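Long-range contacts in phosphatidylserine synthase (Haemophilus influenzae, PDB 3HSI), which belongs to the phospholipase D superfamily of enzymes, whose members are built from PLD-like domains: residues A49-Y54 against V147-V152; P20-Q25 against H180-D185; G230-K235 against V246-G251; A57-K62 against S158-Y163. All blocks are in the same frame, centred on the assembly; numbering follows the deposited sequence.

Interaction 1 (A49-Y54 against V147-V152); sequences AKKRIY and VFDDTV
Tyr54 and Val147 make an antiparallel hydrogen-bonded pair, with Ile53 and Phe148 the adjoining non-hydrogen-bonded one, where strand 52-56 runs beside a hairpin whose type II' turn spans Phe148 to Thr151. Residues 147-152 fall in the phospholipase D active site motif, and Asp149 is probably the aspartate of its HKD signature. Among the backbone bonds, Val147 N reaches Tyr54 O at 2.6 Å, and Asp149 N extends the pairing by donating to Arg52 O.

The Asp149 carboxylate gathers three successive amides. OD2 takes Lys50 N at 2.8 Å through its syn lone pair; OD1 accepts Lys51 N at 2.8 Å, tilted from the carboxylate plane, and Arg52 N at 2.9 Å. These bonds fix its rotation and tie down the chain between helix 35-48 and the strand.

Ile53 CG1 lies 3.8 Å from Phe148 CD2, and the Phe148 ring packs on Leu45 and Ile46 of that helix.

With CG lodged between backbone N and carbonyl carbon (chi1 69°) and the rest straight, Arg52 carries its guanidinium to the turn. NH2 bridges to Asp150 OD1 at 3.4 Å and to Asp185, while NE, 2.7 Å from Asp149 O, and NH2 hold that oxygen in the guanidinium plane.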
loop_
_atom_site.group_PDB
_atom_site.type_symbol
_atom_site.label_atom_id
_atom_site.label_comp_id
_atom_site.label_asym_id
_atom_site.label_seq_id
_atom_site.Cartn_x
_atom_site.Cartn_y
_atom_site.Cartn_z
ATOM N N ALA C 49 -3.136 -40.073 -9.130
ATOM C CA ALA C 49 -2.765 -39.755 -7.760
ATOM C C ALA C 49 -3.269 -40.802 -6.779
ATOM O O ALA C 49 -4.413 -41.249 -6.866
ATOM C CB ALA C 49 -3.293 -38.384 -7.377
ATOM N N LYS C 50 -2.392 -41.198 -5.862
ATOM C CA LYS C 50 -2.705 -42.172 -4.841
ATOM C C LYS C 50 -2.622 -41.652 -3.396
ATOM O O LYS C 50 -3.297 -42.177 -2.535
ATOM C CB LYS C 50 -1.792 -43.394 -4.986
ATOM C CG LYS C 50 -2.289 -44.417 -5.986
ATOM C CD LYS C 50 -1.421 -44.383 -7.201
ATOM C CE LYS C 50 -1.978 -45.257 -8.331
ATOM N NZ LYS C 50 -1.154 -44.978 -9.556
ATOM N N LYS C 51 -1.805 -40.636 -3.137
ATOM C CA LYS C 51 -1.585 -40.146 -1.778
ATOM C C LYS C 51 -2.095 -38.733 -1.536
ATOM O O LYS C 51 -2.777 -38.475 -0.556
ATOM C CB LYS C 51 -0.088 -40.245 -1.439
ATOM C CG LYS C 51 0.389 -41.724 -1.382
ATOM C CD LYS C 51 1.834 -41.883 -1.842
ATOM C CE LYS C 51 2.383 -43.253 -1.418
ATOM N NZ LYS C 51 3.883 -43.241 -1.254
ATOM N N ARG C 52 -1.777 -37.807 -2.427
ATOM C CA ARG C 52 -2.118 -36.400 -2.168
ATOM C C ARG C 52 -2.234 -35.570 -3.435
ATOM O O ARG C 52 -1.619 -35.906 -4.475
ATOM C CB ARG C 52 -1.065 -35.755 -1.268
ATOM C CG ARG C 52 0.298 -35.582 -1.982
ATOM C CD ARG C 52 1.419 -35.368 -0.994
ATOM N NE ARG C 52 2.693 -35.422 -1.697
ATOM C CZ ARG C 52 3.887 -35.274 -1.130
ATOM N NH1 ARG C 52 4.003 -35.052 0.183
ATOM N NH2 ARG C 52 4.965 -35.346 -1.890
ATOM N N ILE C 53 -3.006 -34.485 -3.311
ATOM C CA ILE C 53 -3.158 -33.481 -4.332
ATOM C C ILE C 53 -3.246 -32.132 -3.642
ATOM O O ILE C 53 -4.235 -31.848 -2.951
ATOM C CB ILE C 53 -4.420 -33.703 -5.208
ATOM C CG1 ILE C 53 -4.292 -35.004 -6.039
ATOM C CG2 ILE C 53 -4.656 -32.482 -6.127
ATOM C CD1 ILE C 53 -5.595 -35.474 -6.714
ATOM N N TYR C 54 -2.192 -31.342 -3.801
ATOM C CA TYR C 54 -2.129 -29.964 -3.325
ATOM C C TYR C 54 -2.065 -29.025 -4.514
ATOM O O TYR C 54 -1.320 -29.274 -5.483
ATOM C CB TYR C 54 -0.899 -29.732 -2.421
ATOM C CG TYR C 54 -1.020 -30.328 -1.007
ATOM C CD1 TYR C 54 -1.044 -29.490 0.130
ATOM C CD2 TYR C 54 -1.129 -31.704 -0.814
ATOM C CE1 TYR C 54 -1.159 -30.018 1.420
ATOM C CE2 TYR C 54 -1.248 -32.249 0.475
ATOM C CZ TYR C 54 -1.259 -31.399 1.585
ATOM O OH TYR C 54 -1.362 -31.934 2.846
ATOM N N VAL C 147 0.902 -30.215 -6.576
ATOM C CA VAL C 147 1.657 -31.385 -6.240
ATOM C C VAL C 147 0.708 -32.557 -6.294
ATOM O O VAL C 147 -0.328 -32.541 -5.641
ATOM C CB VAL C 147 2.298 -31.263 -4.842
ATOM C CG1 VAL C 147 3.009 -32.586 -4.427
ATOM C CG2 VAL C 147 3.243 -30.041 -4.775
ATOM N N PHE C 148 1.068 -33.559 -7.095
ATOM C CA PHE C 148 0.315 -34.811 -7.171
ATOM C C PHE C 148 1.285 -35.867 -6.751
ATOM O O PHE C 148 2.238 -36.162 -7.479
ATOM C CB PHE C 148 -0.169 -35.090 -8.602
ATOM C CG PHE C 148 -0.917 -33.934 -9.225
ATOM C CD1 PHE C 148 -0.239 -32.952 -9.933
ATOM C CD2 PHE C 148 -2.299 -33.836 -9.113
ATOM C CE1 PHE C 148 -0.918 -31.907 -10.507
ATOM C CE2 PHE C 148 -2.992 -32.785 -9.695
ATOM C CZ PHE C 148 -2.313 -31.814 -10.377
ATOM N N ASP C 149 1.049 -36.447 -5.582
ATOM C CA ASP C 149 1.978 -37.396 -5.012
ATOM C C ASP C 149 3.365 -36.778 -4.996
ATOM O O ASP C 149 3.549 -35.794 -4.267
ATOM C CB ASP C 149 1.883 -38.762 -5.713
ATOM C CG ASP C 149 0.551 -39.440 -5.445
ATOM O OD1 ASP C 149 -0.273 -38.849 -4.713
ATOM O OD2 ASP C 149 0.318 -40.555 -5.964
ATOM N N ASP C 150 4.295 -37.315 -5.799
ATOM C CA ASP C 150 5.684 -36.848 -5.883
ATOM C C ASP C 150 5.990 -36.025 -7.166
ATOM O O ASP C 150 7.169 -35.830 -7.521
ATOM C CB ASP C 150 6.650 -38.035 -5.813
ATOM C CG ASP C 150 6.727 -38.677 -4.428
ATOM O OD1 ASP C 150 6.445 -38.007 -3.399
ATOM O OD2 ASP C 150 7.101 -39.879 -4.369
ATOM N N THR C 151 4.951 -35.521 -7.840
ATOM C CA THR C 151 5.129 -34.725 -9.054
ATOM C C THR C 151 4.692 -33.256 -8.869
ATOM O O THR C 151 3.573 -32.985 -8.403
ATOM C CB THR C 151 4.411 -35.414 -10.250
ATOM O OG1 THR C 151 4.930 -36.740 -10.358
ATOM C CG2 THR C 151 4.667 -34.717 -11.567
ATOM N N VAL C 152 5.584 -32.316 -9.202
ATOM C CA VAL C 152 5.231 -30.906 -9.218
ATOM C C VAL C 152 4.849 -30.445 -10.635
ATOM O O VAL C 152 5.606 -30.643 -11.586
ATOM C CB VAL C 152 6.336 -30.019 -8.645
ATOM C CG1 VAL C 152 5.956 -28.557 -8.766
ATOM C CG2 VAL C 152 6.577 -30.341 -7.173
#

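Interaction 2 (P20-Q25 against H180-D185); sequences PFLALQ and HAELAD
Leu22 and His180 reach toward each other from opposite directions, joining short strand 22-23 to the start of helix 181-195. Here the packing is close. With CG anti to the backbone N (chi1 161°), Leu22 lays CD2 over one face of the imidazole, a CH-pi contact 4.0 Å from the ring centroid, and CD1 comes within 3.5 Å of His180 CE1. The same CD2 touches Leu183 CB at 4.2 Å, and Leu24 CG lies at the imidazole edge.

Toward solvent the contact thins: the methyl of exposed Ala23 makes no close approach, and its carbonyl does the work instead. Glu182 borders Leu22 with CB and with its carboxylate, whose oxygens bond to Ser236 and the Lys235 amide.

His180 is the N-cap residue. Its NE2 donates to Ala23 O at 2.9 Å, in the ring plane, while ND1 weakly accepts Glu182 N at 3.3 Å. Donating at one nitrogen and accepting at the other is consistent with a neutral ring protonated on NE2.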
loop_
_atom_site.group_PDB
_atom_site.type_symbol
_atom_site.label_atom_id
_atom_site.label_comp_id
_atom_site.label_asym_id
_atom_site.label_seq_id
_atom_site.Cartn_x
_atom_site.Cartn_y
_atom_site.Cartn_z
ATOM N N PRO C 20 20.890 -22.759 -1.346
ATOM C CA PRO C 20 20.912 -24.217 -1.305
ATOM C C PRO C 20 20.155 -24.785 -2.506
ATOM O O PRO C 20 19.169 -24.196 -2.950
ATOM C CB PRO C 20 20.163 -24.541 0.001
ATOM C CG PRO C 20 19.137 -23.440 0.140
ATOM C CD PRO C 20 19.835 -22.187 -0.456
ATOM N N PHE C 21 20.625 -25.903 -3.034
ATOM C CA PHE C 21 20.108 -26.413 -4.282
ATOM C C PHE C 21 19.977 -27.902 -4.162
ATOM O O PHE C 21 20.822 -28.543 -3.575
ATOM C CB PHE C 21 21.074 -26.134 -5.432
ATOM C CG PHE C 21 20.875 -24.803 -6.066
ATOM C CD1 PHE C 21 19.849 -24.614 -7.003
ATOM C CD2 PHE C 21 21.726 -23.734 -5.741
ATOM C CE1 PHE C 21 19.635 -23.346 -7.583
ATOM C CE2 PHE C 21 21.548 -22.468 -6.333
ATOM C CZ PHE C 21 20.493 -22.271 -7.258
ATOM N N LEU C 22 18.913 -28.428 -4.742
ATOM C CA LEU C 22 18.640 -29.847 -4.743
ATOM C C LEU C 22 18.858 -30.390 -6.160
ATOM O O LEU C 22 18.353 -29.831 -7.148
ATOM C CB LEU C 22 17.194 -30.032 -4.284
ATOM C CG LEU C 22 16.406 -31.306 -4.551
ATOM C CD1 LEU C 22 16.987 -32.533 -3.829
ATOM C CD2 LEU C 22 14.948 -31.045 -4.105
ATOM N N ALA C 23 19.604 -31.478 -6.247
ATOM C CA ALA C 23 19.989 -32.078 -7.524
ATOM C C ALA C 23 18.791 -32.596 -8.299
ATOM O O ALA C 23 17.874 -33.182 -7.732
ATOM C CB ALA C 23 21.023 -33.180 -7.303
ATOM N N LEU C 24 18.790 -32.370 -9.599
ATOM C CA LEU C 24 17.628 -32.662 -10.424
ATOM C C LEU C 24 18.083 -33.315 -11.720
ATOM O O LEU C 24 18.848 -32.708 -12.458
ATOM C CB LEU C 24 16.995 -31.324 -10.767
ATOM C CG LEU C 24 15.530 -30.966 -10.680
ATOM C CD1 LEU C 24 15.457 -29.559 -11.229
ATOM C CD2 LEU C 24 14.708 -31.883 -11.529
ATOM N N GLN C 25 17.651 -34.534 -12.033
ATOM C CA GLN C 25 18.008 -35.080 -13.347
ATOM C C GLN C 25 17.231 -34.389 -14.457
ATOM O O GLN C 25 16.110 -33.908 -14.235
ATOM C CB GLN C 25 17.887 -36.591 -13.370
ATOM C CG GLN C 25 18.570 -37.185 -12.161
ATOM C CD GLN C 25 19.297 -38.427 -12.487
ATOM O OE1 GLN C 25 18.711 -39.365 -13.035
ATOM N NE2 GLN C 25 20.597 -38.468 -12.166
ATOM N N HIS C 180 9.928 -35.221 -8.731
ATOM C CA HIS C 180 10.995 -35.170 -7.738
ATOM C C HIS C 180 10.393 -35.191 -6.333
ATOM O O HIS C 180 9.866 -34.172 -5.837
ATOM C CB HIS C 180 11.836 -33.899 -7.921
ATOM C CG HIS C 180 13.162 -33.951 -7.235
ATOM N ND1 HIS C 180 13.319 -34.423 -5.950
ATOM C CD2 HIS C 180 14.400 -33.607 -7.666
ATOM C CE1 HIS C 180 14.598 -34.367 -5.615
ATOM N NE2 HIS C 180 15.275 -33.874 -6.639
ATOM N N ALA C 181 10.496 -36.343 -5.684
ATOM C CA ALA C 181 9.861 -36.552 -4.369
ATOM C C ALA C 181 10.240 -35.498 -3.318
ATOM O O ALA C 181 9.390 -35.039 -2.545
ATOM C CB ALA C 181 10.176 -37.954 -3.857
ATOM N N GLU C 182 11.510 -35.124 -3.287
ATOM C CA GLU C 182 12.004 -34.225 -2.254
ATOM C C GLU C 182 11.514 -32.787 -2.532
ATOM O O GLU C 182 11.161 -32.053 -1.595
ATOM C CB GLU C 182 13.541 -34.285 -2.192
ATOM C CG GLU C 182 14.128 -34.586 -0.820
ATOM C CD GLU C 182 15.426 -33.764 -0.490
ATOM O OE1 GLU C 182 16.529 -34.338 -0.655
ATOM O OE2 GLU C 182 15.342 -32.562 -0.062
ATOM N N LEU C 183 11.462 -32.392 -3.808
ATOM C CA LEU C 183 10.844 -31.107 -4.150
ATOM C C LEU C 183 9.343 -31.130 -3.796
ATOM O O LEU C 183 8.816 -30.183 -3.192
ATOM C CB LEU C 183 11.031 -30.731 -5.647
ATOM C CG LEU C 183 10.420 -29.339 -6.000
ATOM C CD1 LEU C 183 11.059 -28.249 -5.180
ATOM C CD2 LEU C 183 10.518 -28.932 -7.466
ATOM N N ALA C 184 8.666 -32.221 -4.145
ATOM C CA ALA C 184 7.250 -32.327 -3.837
ATOM C C ALA C 184 7.039 -32.221 -2.325
ATOM O O ALA C 184 6.225 -31.425 -1.870
ATOM C CB ALA C 184 6.630 -33.622 -4.408
ATOM N N ASP C 185 7.789 -33.003 -1.555
ATOM C CA ASP C 185 7.662 -32.962 -0.082
ATOM C C ASP C 185 7.923 -31.541 0.444
ATOM O O ASP C 185 7.249 -31.082 1.325
ATOM C CB ASP C 185 8.620 -33.932 0.568
ATOM C CG ASP C 185 8.205 -35.386 0.377
ATOM O OD1 ASP C 185 7.056 -35.668 -0.081
ATOM O OD2 ASP C 185 9.044 -36.258 0.679
#

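Interaction 3 (G230-K235 against V246-G251); sequences GEYSLK and VSPLFG
Tyr232 and Pro248 carry the apolar part of this contact, where the extended loop after helix 216-229 runs back, roughly antiparallel, over strand 245-252. The pyrrolidine packs on the phenol face: Pro248 CB sits over the Tyr232 ring, offset toward the rim and 4.1 Å from its centroid, while Pro248 CG meets Tyr232 CB at 3.6 Å. Leu234 comes tip to tip with the same proline, CD1 lying 3.7 Å from Pro248 CD. Tyr232 CE2 also comes 3.8 Å from Phe250 CB, the side chains crossing at about a right angle. Gly230 O touches the Phe250 ring edge, 3.4 Å from CD2.

No hydrogen bond passes straight between the segments; instead one water accepts from Tyr232 N and donates to Pro248 O, each at 3.0 Å.

Farther out, the Tyr232 hydroxyl bonds to Asn393 and its ring stacks on Phe190 of helix 181-195. The loop thus packs against both that helix and a sheet strand, in keeping with the helix-flanked sheets of the phospholipase D fold.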
loop_
_atom_site.group_PDB
_atom_site.type_symbol
_atom_site.label_atom_id
_atom_site.label_comp_id
_atom_site.label_asym_id
_atom_site.label_seq_id
_atom_site.Cartn_x
_atom_site.Cartn_y
_atom_site.Cartn_z
ATOM N N GLY C 230 7.892 -17.374 6.438
ATOM C CA GLY C 230 7.690 -18.386 5.418
ATOM C C GLY C 230 8.954 -18.647 4.624
ATOM O O GLY C 230 9.587 -17.708 4.124
ATOM N N GLU C 231 9.320 -19.923 4.516
ATOM C CA GLU C 231 10.447 -20.350 3.700
ATOM C C GLU C 231 10.287 -21.825 3.394
ATOM O O GLU C 231 9.600 -22.527 4.118
ATOM C CB GLU C 231 11.789 -20.090 4.411
ATOM C CG GLU C 231 11.928 -20.823 5.746
ATOM C CD GLU C 231 13.278 -20.550 6.435
ATOM O OE1 GLU C 231 14.160 -19.877 5.836
ATOM O OE2 GLU C 231 13.465 -21.029 7.587
ATOM N N TYR C 232 10.862 -22.286 2.296
ATOM C CA TYR C 232 10.834 -23.714 1.962
ATOM C C TYR C 232 12.056 -24.351 2.621
ATOM O O TYR C 232 13.036 -23.659 2.849
ATOM C CB TYR C 232 10.901 -23.920 0.458
ATOM C CG TYR C 232 9.659 -23.489 -0.299
ATOM C CD1 TYR C 232 8.632 -24.391 -0.530
ATOM C CD2 TYR C 232 9.511 -22.187 -0.772
ATOM C CE1 TYR C 232 7.499 -24.031 -1.213
ATOM C CE2 TYR C 232 8.357 -21.808 -1.473
ATOM C CZ TYR C 232 7.369 -22.757 -1.688
ATOM O OH TYR C 232 6.204 -22.468 -2.342
ATOM N N SER C 233 11.987 -25.636 2.963
ATOM C CA SER C 233 13.149 -26.358 3.511
ATOM C C SER C 233 13.558 -27.497 2.581
ATOM O O SER C 233 12.729 -28.137 1.965
ATOM C CB SER C 233 12.842 -26.966 4.887
ATOM O OG SER C 233 12.731 -25.969 5.862
ATOM N N LEU C 234 14.858 -27.729 2.504
ATOM C CA LEU C 234 15.387 -28.811 1.707
ATOM C C LEU C 234 16.142 -29.759 2.623
ATOM O O LEU C 234 16.749 -29.326 3.607
ATOM C CB LEU C 234 16.297 -28.250 0.615
ATOM C CG LEU C 234 15.597 -27.412 -0.455
ATOM C CD1 LEU C 234 16.615 -26.822 -1.419
ATOM C CD2 LEU C 234 14.530 -28.239 -1.201
ATOM N N LYS C 235 16.096 -31.049 2.317
ATOM C CA LYS C 235 16.874 -31.989 3.102
ATOM C C LYS C 235 18.282 -32.247 2.567
ATOM O O LYS C 235 19.235 -32.255 3.345
ATOM C CB LYS C 235 16.112 -33.295 3.324
ATOM C CG LYS C 235 15.194 -33.225 4.510
ATOM C CD LYS C 235 14.283 -34.435 4.619
ATOM C CE LYS C 235 13.244 -34.168 5.704
ATOM N NZ LYS C 235 11.851 -34.528 5.304
ATOM N N VAL C 246 17.709 -27.335 -8.374
ATOM C CA VAL C 246 16.535 -26.516 -8.172
ATOM C C VAL C 246 16.517 -25.961 -6.744
ATOM O O VAL C 246 16.871 -26.656 -5.798
ATOM C CB VAL C 246 15.199 -27.279 -8.551
ATOM C CG1 VAL C 246 14.898 -28.446 -7.570
ATOM C CG2 VAL C 246 14.028 -26.308 -8.600
ATOM N N SER C 247 16.185 -24.674 -6.617
ATOM C CA SER C 247 16.043 -24.032 -5.299
ATOM C C SER C 247 14.688 -23.315 -5.158
ATOM O O SER C 247 14.437 -22.348 -5.880
ATOM C CB SER C 247 17.182 -23.032 -5.076
ATOM O OG SER C 247 17.251 -22.592 -3.715
ATOM N N PRO C 248 13.810 -23.778 -4.225
ATOM C CA PRO C 248 12.461 -23.213 -4.080
ATOM C C PRO C 248 12.452 -21.947 -3.222
ATOM O O PRO C 248 13.030 -21.918 -2.150
ATOM C CB PRO C 248 11.690 -24.321 -3.346
ATOM C CG PRO C 248 12.687 -24.972 -2.505
ATOM C CD PRO C 248 14.012 -24.913 -3.312
ATOM N N LEU C 249 11.738 -20.931 -3.668
ATOM C CA LEU C 249 11.905 -19.581 -3.111
ATOM C C LEU C 249 10.551 -19.011 -2.782
ATOM O O LEU C 249 9.623 -19.251 -3.518
ATOM C CB LEU C 249 12.578 -18.683 -4.170
ATOM C CG LEU C 249 14.015 -19.014 -4.608
ATOM C CD1 LEU C 249 14.473 -18.071 -5.727
ATOM C CD2 LEU C 249 14.970 -18.915 -3.382
ATOM N N PHE C 250 10.450 -18.231 -1.705
ATOM C CA PHE C 250 9.193 -17.578 -1.302
ATOM C C PHE C 250 9.419 -16.090 -1.002
ATOM O O PHE C 250 10.457 -15.696 -0.512
ATOM C CB PHE C 250 8.541 -18.295 -0.096
ATOM C CG PHE C 250 7.319 -17.580 0.460
ATOM C CD1 PHE C 250 6.105 -17.599 -0.232
ATOM C CD2 PHE C 250 7.400 -16.855 1.649
ATOM C CE1 PHE C 250 4.996 -16.940 0.249
ATOM C CE2 PHE C 250 6.297 -16.185 2.147
ATOM C CZ PHE C 250 5.091 -16.215 1.448
ATOM N N GLY C 251 8.447 -15.260 -1.297
ATOM C CA GLY C 251 8.545 -13.858 -0.906
ATOM C C GLY C 251 7.183 -13.275 -0.674
ATOM O O GLY C 251 6.232 -13.571 -1.417
HETATM O O HOH W 1 11.477 -16.887 2.452
HETATM O O HOH W 2 12.644 -20.642 0.532
#

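Interaction 4 (A57-K62 against S158-Y163); sequences ALYWQK and SINNVY
Tyr59, Trp60 and Gln61 pack against Ser158, Ile159 and Asn160 in the closing part of the phospholipase D active site motif, where the sequence fits the small-residue and asparagine end of the HKD signature. Two bonds join the backbones around a single bridge between Trp60 and Ile159: Gln61 N donates to Ile159 O at 2.8 Å, almost straight (174°), and Ile159 N to Tyr59 O at a longer 3.3 Å.

The two aromatic side chains of 57-62 fall on different partners. Tyr59, turned at chi1 59° so that CG sits over its own backbone, spreads its ring over Ser158, whose CB stands almost exactly on the ring normal, 3.8 Å from the centroid. Ser158 OG also takes a weak bond from Tyr59 N at 3.4 Å. Ile159 runs alongside Trp60, with CG2 over the five-membered ring, 3.8 Å from its centroid.

Asn160 ND2 comes within 3.0 Å of Tyr59 OH at the ring edge, but the angle is too poor for a hydrogen bond. The other amide atom is firmly used: Asn160 OD1 accepts Tyr163 N at 3.0 Å, an Asx motif that shapes the following turn.

Trp60 touches Val87 of strand 84-90 and Ile69 and Leu70 of helix 64-79, with NE1 bonded to Gly66 O; Tyr163 faces strand 171-179, its hydroxyl bonded to Arg171.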
loop_
_atom_site.group_PDB
_atom_site.type_symbol
_atom_site.label_atom_id
_atom_site.label_comp_id
_atom_site.label_asym_id
_atom_site.label_seq_id
_atom_site.Cartn_x
_atom_site.Cartn_y
_atom_site.Cartn_z
ATOM N N ALA C 57 -3.414 -21.759 -6.230
ATOM C CA ALA C 57 -3.641 -20.999 -7.451
ATOM C C ALA C 57 -4.288 -19.686 -7.029
ATOM O O ALA C 57 -4.745 -19.563 -5.884
ATOM C CB ALA C 57 -4.526 -21.781 -8.424
ATOM N N LEU C 58 -4.261 -18.687 -7.900
ATOM C CA LEU C 58 -4.961 -17.439 -7.621
ATOM C C LEU C 58 -6.473 -17.730 -7.534
ATOM O O LEU C 58 -7.149 -17.340 -6.571
ATOM C CB LEU C 58 -4.690 -16.402 -8.697
ATOM C CG LEU C 58 -5.422 -15.042 -8.509
ATOM C CD1 LEU C 58 -5.121 -14.378 -7.149
ATOM C CD2 LEU C 58 -5.110 -14.058 -9.682
ATOM N N TYR C 59 -6.999 -18.471 -8.499
ATOM C CA TYR C 59 -8.403 -18.820 -8.430
ATOM C C TYR C 59 -8.697 -20.104 -9.140
ATOM O O TYR C 59 -7.875 -20.601 -9.901
ATOM C CB TYR C 59 -9.284 -17.688 -8.963
ATOM C CG TYR C 59 -9.044 -17.266 -10.402
ATOM C CD1 TYR C 59 -9.799 -17.808 -11.435
ATOM C CD2 TYR C 59 -8.106 -16.280 -10.720
ATOM C CE1 TYR C 59 -9.624 -17.395 -12.740
ATOM C CE2 TYR C 59 -7.916 -15.863 -12.026
ATOM C CZ TYR C 59 -8.679 -16.428 -13.035
ATOM O OH TYR C 59 -8.519 -16.029 -14.341
ATOM N N TRP C 60 -9.882 -20.649 -8.872
ATOM C CA TRP C 60 -10.371 -21.803 -9.560
ATOM C C TRP C 60 -11.835 -21.484 -9.883
ATOM O O TRP C 60 -12.695 -21.428 -9.003
ATOM C CB TRP C 60 -10.219 -23.021 -8.666
ATOM C CG TRP C 60 -10.640 -24.305 -9.256
ATOM C CD1 TRP C 60 -11.732 -24.539 -10.046
ATOM C CD2 TRP C 60 -10.021 -25.576 -9.039
ATOM N NE1 TRP C 60 -11.822 -25.876 -10.345
ATOM C CE2 TRP C 60 -10.780 -26.534 -9.742
ATOM C CE3 TRP C 60 -8.895 -25.996 -8.309
ATOM C CZ2 TRP C 60 -10.454 -27.900 -9.740
ATOM C CZ3 TRP C 60 -8.570 -27.358 -8.304
ATOM C CH2 TRP C 60 -9.335 -28.284 -9.037
ATOM N N GLN C 61 -12.089 -21.248 -11.171
ATOM C CA GLN C 61 -13.348 -20.662 -11.626
ATOM C C GLN C 61 -14.442 -21.708 -11.814
ATOM O O GLN C 61 -14.187 -22.823 -12.256
ATOM C CB GLN C 61 -13.098 -19.948 -12.947
ATOM C CG GLN C 61 -14.247 -19.137 -13.482
ATOM C CD GLN C 61 -14.485 -17.870 -12.661
ATOM O OE1 GLN C 61 -13.583 -17.362 -11.989
ATOM N NE2 GLN C 61 -15.701 -17.367 -12.706
ATOM N N LYS C 62 -15.664 -21.316 -11.508
ATOM C CA LYS C 62 -16.831 -22.159 -11.737
ATOM C C LYS C 62 -17.206 -22.471 -13.212
ATOM O O LYS C 62 -18.283 -23.003 -13.452
ATOM C CB LYS C 62 -18.042 -21.512 -11.069
ATOM C CG LYS C 62 -18.257 -20.074 -11.516
ATOM C CD LYS C 62 -19.542 -19.473 -10.963
ATOM C CE LYS C 62 -19.946 -18.276 -11.856
ATOM N NZ LYS C 62 -21.338 -17.817 -11.608
ATOM N N SER C 158 -4.131 -20.067 -13.620
ATOM C CA SER C 158 -5.234 -20.488 -12.729
ATOM C C SER C 158 -6.098 -21.507 -13.460
ATOM O O SER C 158 -5.740 -21.923 -14.567
ATOM C CB SER C 158 -6.092 -19.308 -12.333
ATOM O OG SER C 158 -5.382 -18.450 -11.481
ATOM N N ILE C 159 -7.205 -21.927 -12.838
ATOM C CA ILE C 159 -8.111 -22.900 -13.451
ATOM C C ILE C 159 -9.341 -22.148 -13.936
ATOM O O ILE C 159 -10.173 -21.723 -13.138
ATOM C CB ILE C 159 -8.558 -24.039 -12.473
ATOM C CG1 ILE C 159 -7.359 -24.698 -11.789
ATOM C CG2 ILE C 159 -9.434 -25.091 -13.186
ATOM C CD1 ILE C 159 -6.599 -25.662 -12.676
ATOM N N ASN C 160 -9.420 -21.963 -15.250
ATOM C CA ASN C 160 -10.646 -21.496 -15.930
ATOM C C ASN C 160 -10.543 -21.889 -17.412
ATOM O O ASN C 160 -9.532 -22.466 -17.812
ATOM C CB ASN C 160 -10.856 -19.976 -15.751
ATOM C CG ASN C 160 -9.839 -19.165 -16.490
ATOM O OD1 ASN C 160 -9.042 -19.705 -17.250
ATOM N ND2 ASN C 160 -9.855 -17.846 -16.280
ATOM N N ASN C 161 -11.554 -21.556 -18.208
ATOM C CA ASN C 161 -11.572 -21.889 -19.645
ATOM C C ASN C 161 -10.346 -21.448 -20.447
ATOM O O ASN C 161 -9.757 -22.240 -21.202
ATOM C CB ASN C 161 -12.846 -21.332 -20.322
ATOM C CG ASN C 161 -14.122 -22.027 -19.855
ATOM O OD1 ASN C 161 -14.099 -23.157 -19.367
ATOM N ND2 ASN C 161 -15.246 -21.334 -19.987
ATOM N N VAL C 162 -9.979 -20.176 -20.331
ATOM C CA VAL C 162 -8.874 -19.697 -21.159
ATOM C C VAL C 162 -7.513 -20.322 -20.823
ATOM O O VAL C 162 -6.802 -20.756 -21.725
ATOM C CB VAL C 162 -8.863 -18.134 -21.391
ATOM C CG1 VAL C 162 -10.071 -17.756 -22.256
ATOM C CG2 VAL C 162 -8.840 -17.340 -20.075
ATOM N N TYR C 163 -7.204 -20.480 -19.533
ATOM C CA TYR C 163 -5.923 -21.079 -19.148
ATOM C C TYR C 163 -5.802 -22.539 -19.582
ATOM O O TYR C 163 -4.684 -23.036 -19.803
ATOM C CB TYR C 163 -5.683 -20.977 -17.628
ATOM C CG TYR C 163 -5.232 -19.613 -17.120
ATOM C CD1 TYR C 163 -6.020 -18.878 -16.238
ATOM C CD2 TYR C 163 -4.006 -19.078 -17.513
ATOM C CE1 TYR C 163 -5.598 -17.619 -15.762
ATOM C CE2 TYR C 163 -3.573 -17.836 -17.055
ATOM C CZ TYR C 163 -4.364 -17.115 -16.163
ATOM O OH TYR C 163 -3.912 -15.879 -15.723
#

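Interactions 1 and 4 alternate along the chain: interaction 1 lies on strand 52-56 and pairs it with the hairpin, while interaction 4 involves the loop just after that strand, their centres about 19 Å apart. Both are nested within the long loop closed by interaction 2, whereas interaction 3 comes later. Interactions 1 and 2 also meet where Asp150 approaches His180 and Ala181, and interactions 2 and 3, centres about 11 Å apart, meet where strands 22-23 and 245-252 pair in one sheet. Interaction 1 belongs to the other sheet. Helix 181-195, which touches interactions 1 and 3 and begins in interaction 2, packs against parts of both mixed sheets of this phospholipase D-type protein.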